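Local coordinates for protein geranylgeranyl pyrophosphate synthetase (Pyrococcus horikoshii, PDB 1WY0) that probably catalyses prenyl chain elongation, condensing isopentenyl diphosphate with allylic diphosphates to make geranylgeranyl diphosphate, at residues A[53-58]-A[66-71]; A[59-64]-A[192-197]. All coordinates share one frame; numbering follows the deposited sequence.

Both contacts belong to one helix-end region of an all-alpha polyprenyl synthetase fold without strands, their centres about 10 Å apart. Contact 1 packs the end of helix 49-57 against the start of helix 69-90, and contact 2 lays the loop between them, residues 59-64, against the end of helix 167-193. Thr-58 and Ala-68 join them: Thr-58 CG2 lies 3.7 Å from Gly-63 O, while Ala-68 CB packs 3.9 Å from Ile-192 CG2. Along the chain their segments alternate, so 59-64 falls between the two halves of contact 1. Mercury, bound in this crystal at Tyr-81 and Cys-150, involves no residue of either contact.

Contact 1: residues A[53-58]-A[66-71]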
loop_
_atom_site.group_PDB
_atom_site.type_symbol
_atom_site.label_atom_id
_atom_site.label_comp_id
_atom_site.label_asym_id
_atom_site.label_seq_id
_atom_site.Cartn_x
_atom_site.Cartn_y
_atom_site.Cartn_z
ATOM N N VAL A 53 -4.876 -18.061 13.634
ATOM C CA VAL A 53 -3.648 -18.829 13.580
ATOM C C VAL A 53 -2.579 -18.126 14.396
ATOM O O VAL A 53 -1.731 -18.769 15.016
ATOM C CB VAL A 53 -3.188 -19.009 12.125
ATOM C CG1 VAL A 53 -1.795 -19.629 12.070
ATOM C CG2 VAL A 53 -4.182 -19.893 11.404
ATOM N N VAL A 54 -2.632 -16.801 14.412
ATOM C CA VAL A 54 -1.665 -16.028 15.170
ATOM C C VAL A 54 -1.806 -16.332 16.664
ATOM O O VAL A 54 -0.898 -16.888 17.281
ATOM C CB VAL A 54 -1.860 -14.506 14.953
ATOM C CG1 VAL A 54 -0.860 -13.736 15.790
ATOM C CG2 VAL A 54 -1.689 -14.157 13.471
ATOM N N LEU A 55 -2.949 -15.959 17.233
ATOM C CA LEU A 55 -3.220 -16.171 18.653
ATOM C C LEU A 55 -3.114 -17.639 19.053
ATOM O O LEU A 55 -2.617 -17.953 20.128
ATOM C CB LEU A 55 -4.609 -15.634 19.016
ATOM C CG LEU A 55 -4.852 -14.168 18.645
ATOM C CD1 LEU A 55 -6.248 -13.745 19.073
ATOM C CD2 LEU A 55 -3.803 -13.294 19.302
ATOM N N THR A 56 -3.582 -18.536 18.194
ATOM C CA THR A 56 -3.516 -19.960 18.496
ATOM C C THR A 56 -2.076 -20.454 18.456
ATOM O O THR A 56 -1.708 -21.358 19.208
ATOM C CB THR A 56 -4.354 -20.800 17.508
ATOM O OG1 THR A 56 -5.715 -20.358 17.538
ATOM C CG2 THR A 56 -4.313 -22.270 17.893
ATOM N N SER A 57 -1.263 -19.865 17.586
ATOM C CA SER A 57 0.135 -20.263 17.473
ATOM C C SER A 57 0.943 -19.810 18.674
ATOM O O SER A 57 1.891 -20.484 19.082
ATOM C CB SER A 57 0.758 -19.698 16.198
ATOM O OG SER A 57 0.390 -20.473 15.071
ATOM N N THR A 58 0.568 -18.669 19.240
ATOM C CA THR A 58 1.262 -18.183 20.427
ATOM C C THR A 58 0.933 -19.030 21.661
ATOM O O THR A 58 1.574 -18.946 22.700
ATOM C CB THR A 58 0.845 -16.730 20.665
ATOM O OG1 THR A 58 1.227 -15.943 19.533
ATOM C CG2 THR A 58 1.546 -16.177 21.909
ATOM N N LEU A 66 -2.987 -13.085 24.170
ATOM C CA LEU A 66 -3.467 -11.720 24.346
ATOM C C LEU A 66 -2.455 -10.681 23.877
ATOM O O LEU A 66 -2.793 -9.577 23.470
ATOM C CB LEU A 66 -3.774 -11.509 25.825
ATOM C CG LEU A 66 -4.928 -12.384 26.312
ATOM C CD1 LEU A 66 -5.179 -12.229 27.812
ATOM C CD2 LEU A 66 -6.250 -12.062 25.617
ATOM N N ARG A 67 -1.166 -11.031 23.984
ATOM C CA ARG A 67 -0.155 -10.067 23.574
ATOM C C ARG A 67 0.079 -10.086 22.061
ATOM O O ARG A 67 0.775 -9.246 21.502
ATOM C CB ARG A 67 1.126 -10.336 24.364
ATOM C CG ARG A 67 0.931 -9.990 25.843
ATOM C CD ARG A 67 2.175 -10.276 26.696
ATOM N NE ARG A 67 3.252 -9.329 26.384
ATOM C CZ ARG A 67 3.255 -8.145 27.023
ATOM N NH1 ARG A 67 2.319 -7.860 27.914
ATOM N NH2 ARG A 67 4.216 -7.259 26.754
ATOM N N ALA A 68 -0.526 -11.096 21.400
ATOM C CA ALA A 68 -0.408 -11.185 19.948
ATOM C C ALA A 68 -1.659 -10.663 19.232
ATOM O O ALA A 68 -1.962 -11.034 18.101
ATOM C CB ALA A 68 -0.180 -12.653 19.579
ATOM N N ILE A 69 -2.399 -9.773 19.915
ATOM C CA ILE A 69 -3.656 -9.288 19.332
ATOM C C ILE A 69 -3.423 -8.257 18.219
ATOM O O ILE A 69 -3.912 -8.359 17.099
ATOM C CB ILE A 69 -4.502 -8.663 20.446
ATOM C CG1 ILE A 69 -4.996 -9.740 21.417
ATOM C CG2 ILE A 69 -5.750 -8.002 19.832
ATOM C CD1 ILE A 69 -5.869 -10.790 20.720
ATOM N N TYR A 70 -2.662 -7.196 18.475
ATOM C CA TYR A 70 -2.424 -6.205 17.430
ATOM C C TYR A 70 -1.629 -6.767 16.252
ATOM O O TYR A 70 -1.851 -6.377 15.107
ATOM C CB TYR A 70 -1.738 -4.964 17.995
ATOM C CG TYR A 70 -2.712 -3.968 18.572
ATOM C CD1 TYR A 70 -2.999 -3.946 19.934
ATOM C CD2 TYR A 70 -3.351 -3.041 17.751
ATOM C CE1 TYR A 70 -3.891 -3.024 20.464
ATOM C CE2 TYR A 70 -4.246 -2.116 18.269
ATOM C CZ TYR A 70 -4.511 -2.110 19.630
ATOM O OH TYR A 70 -5.389 -1.181 20.148
ATOM N N PRO A 71 -0.672 -7.667 16.517
ATOM C CA PRO A 71 0.094 -8.233 15.403
ATOM C C PRO A 71 -0.804 -9.123 14.547
ATOM O O PRO A 71 -0.586 -9.270 13.345
ATOM C CB PRO A 71 1.188 -9.026 16.114
ATOM C CG PRO A 71 1.454 -8.182 17.303
ATOM C CD PRO A 71 0.064 -7.838 17.783
#
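Leu-55 and Ala-68 bury the most surface here, and their alpha carbons are the nearest pair across the contact. Both branches of Leu-55 reach the start of helix 69-90. Leu-55 CD2 sits 3.7 Å from Ala-68 CB and 3.2 Å from Ala-68 O, closing on the carbonyl as well as the methyl, while Leu-55 CD1 meets Ile-69 CD1 at 3.4 Å, a tight carbon pair. Ile-69 starts out pointing away from helix 49-57; with CG1 beside its own backbone N (chi1 -69°) and a second bend at chi2 -60°, its chain returns to Leu-55 at a slant. Ala-68 CB, directed at helix 49-57, is touched by two further side chains, through Val-54 CG1 at 4.0 Å and Thr-58 OG1 at 3.6 Å. That hydroxyl packs on the methyl, and its hydrogen bond goes to Gly-189 O of helix 167-193. Ile-18 of helix 3-25 touches both Leu-55 and Ile-69. Ala-68 is the N-cap residue of helix 69-90, and the whole is a mainly apolar, buried contact between two consecutive helices joined by a loop, within the all-helical fold of the polyprenyl synthetases.

Contact 2: residues A[59-64]-A[192-197]; sequences EAVGGD and IGTDNE
Val-61 meets Thr-194 through their branched carbons, and the two side chains cross at about a right angle. Beginning at the root of the valine, Val-61 CB faces Thr-194 CB at 3.4 Å, tighter than usual for two carbons, and has Thr-194 CG2 at 3.6 Å. Of its two methyls, Val-61 CG1 lies opposite its own carbonyl carbon (chi1 -69°) and runs on to Thr-194 CG2 at 3.8 Å. This leaves Val-61 CG2 between the backbone N and the carbonyl carbon, where it lies 3.8 Å from Thr-194 CB. Val-61 CG2 is also 4.0 Å from Gly-193 C. Thr-194 turns OG1 opposite its own backbone N (chi1 -165°), and this hydroxyl accepts a weak bond from Asn-196 N. Next along the loop, Gly-62 CA makes a CH...O contact of 3.3 Å with Gly-193 O. A beta carbon on Gly-62 would clash with that oxygen, so the backbones can approach this closely only without one. Shortening Val-61 to an alanine would keep the CB contact but is likely to leave Gly-193 C without its methyl neighbour and Thr-194 less well packed. Asn-196 caps the start of helix 197-224, whose Tyr-199 touches both Val-61 and Thr-194. The loop leaving helix 49-57 thus packs against the turn between helices 167-193 and 197-224, with Leu-321 also touching Val-61.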
loop_
_atom_site.group_PDB
_atom_site.type_symbol
_atom_site.label_atom_id
_atom_site.label_comp_id
_atom_site.label_asym_id
_atom_site.label_seq_id
_atom_site.Cartn_x
_atom_site.Cartn_y
_atom_site.Cartn_z
ATOM N N GLU A 59 -0.134 -19.841 21.531
ATOM C CA GLU A 59 -0.527 -20.697 22.646
ATOM C C GLU A 59 0.094 -22.090 22.531
ATOM O O GLU A 59 0.225 -22.831 23.497
ATOM C CB GLU A 59 -2.055 -20.804 22.650
ATOM C CG GLU A 59 -2.576 -21.649 23.816
ATOM C CD GLU A 59 -4.088 -21.654 23.798
ATOM O OE1 GLU A 59 -4.682 -22.409 24.557
ATOM O OE2 GLU A 59 -4.665 -20.895 23.023
ATOM N N ALA A 60 0.445 -22.458 21.288
ATOM C CA ALA A 60 1.035 -23.770 21.069
ATOM C C ALA A 60 2.516 -23.783 21.440
ATOM O O ALA A 60 3.197 -24.797 21.376
ATOM C CB ALA A 60 0.873 -24.123 19.592
ATOM N N VAL A 61 3.018 -22.587 21.803
ATOM C CA VAL A 61 4.440 -22.467 22.093
ATOM C C VAL A 61 4.707 -22.020 23.533
ATOM O O VAL A 61 5.514 -22.595 24.251
ATOM C CB VAL A 61 5.045 -21.465 21.108
ATOM C CG1 VAL A 61 5.042 -22.057 19.700
ATOM C CG2 VAL A 61 4.242 -20.177 21.110
ATOM N N GLY A 62 4.025 -20.928 23.934
ATOM C CA GLY A 62 4.263 -20.378 25.264
ATOM C C GLY A 62 2.958 -20.094 26.009
ATOM O O GLY A 62 2.676 -20.652 27.063
ATOM N N GLY A 63 2.165 -19.161 25.450
ATOM C CA GLY A 63 0.898 -18.826 26.092
ATOM C C GLY A 63 0.614 -17.324 26.037
ATOM O O GLY A 63 1.415 -16.519 25.576
ATOM N N ASP A 64 -0.600 -16.965 26.499
ATOM C CA ASP A 64 -0.999 -15.565 26.482
ATOM C C ASP A 64 -0.993 -14.987 25.066
ATOM O O ASP A 64 -0.160 -14.167 24.691
ATOM C CB ASP A 64 -0.056 -14.770 27.382
ATOM C CG ASP A 64 -0.800 -13.550 27.900
ATOM O OD1 ASP A 64 -2.012 -13.495 27.695
ATOM O OD2 ASP A 64 -0.171 -12.677 28.493
ATOM N N ILE A 192 6.006 -14.507 19.267
ATOM C CA ILE A 192 5.467 -13.693 20.351
ATOM C C ILE A 192 5.437 -14.448 21.680
ATOM O O ILE A 192 5.302 -13.873 22.751
ATOM C CB ILE A 192 4.045 -13.266 19.974
ATOM C CG1 ILE A 192 4.079 -12.265 18.818
ATOM C CG2 ILE A 192 3.375 -12.574 21.176
ATOM C CD1 ILE A 192 4.858 -10.997 19.171
ATOM N N GLY A 193 5.533 -15.788 21.591
ATOM C CA GLY A 193 5.395 -16.533 22.838
ATOM C C GLY A 193 6.522 -17.553 23.077
ATOM O O GLY A 193 6.509 -18.305 24.045
ATOM N N THR A 194 7.507 -17.598 22.158
ATOM C CA THR A 194 8.538 -18.621 22.332
ATOM C C THR A 194 9.858 -18.240 21.654
ATOM O O THR A 194 9.896 -17.602 20.611
ATOM C CB THR A 194 8.021 -19.930 21.737
ATOM O OG1 THR A 194 8.838 -21.006 22.202
ATOM C CG2 THR A 194 8.098 -19.878 20.207
ATOM N N ASP A 195 10.968 -18.631 22.313
ATOM C CA ASP A 195 12.284 -18.411 21.722
ATOM C C ASP A 195 12.896 -19.726 21.231
ATOM O O ASP A 195 14.106 -19.893 21.140
ATOM C CB ASP A 195 13.192 -17.782 22.782
ATOM C CG ASP A 195 12.943 -16.281 22.839
ATOM O OD1 ASP A 195 13.437 -15.583 21.952
ATOM O OD2 ASP A 195 12.262 -15.831 23.755
ATOM N N ASN A 196 12.004 -20.696 20.952
ATOM C CA ASN A 196 12.465 -21.990 20.463
ATOM C C ASN A 196 12.424 -22.053 18.933
ATOM O O ASN A 196 11.384 -22.229 18.313
ATOM C CB ASN A 196 11.559 -23.072 21.055
ATOM C CG ASN A 196 12.060 -24.432 20.642
ATOM O OD1 ASN A 196 12.639 -24.613 19.576
ATOM N ND2 ASN A 196 11.813 -25.418 21.521
ATOM N N GLU A 197 13.611 -21.863 18.327
ATOM C CA GLU A 197 13.683 -21.784 16.873
ATOM C C GLU A 197 13.160 -23.048 16.186
ATOM O O GLU A 197 12.925 -23.086 14.986
ATOM C CB GLU A 197 15.142 -21.548 16.479
ATOM C CG GLU A 197 15.640 -20.164 16.896
ATOM C CD GLU A 197 14.752 -19.107 16.281
ATOM O OE1 GLU A 197 14.390 -19.247 15.123
ATOM O OE2 GLU A 197 14.435 -18.140 16.971
#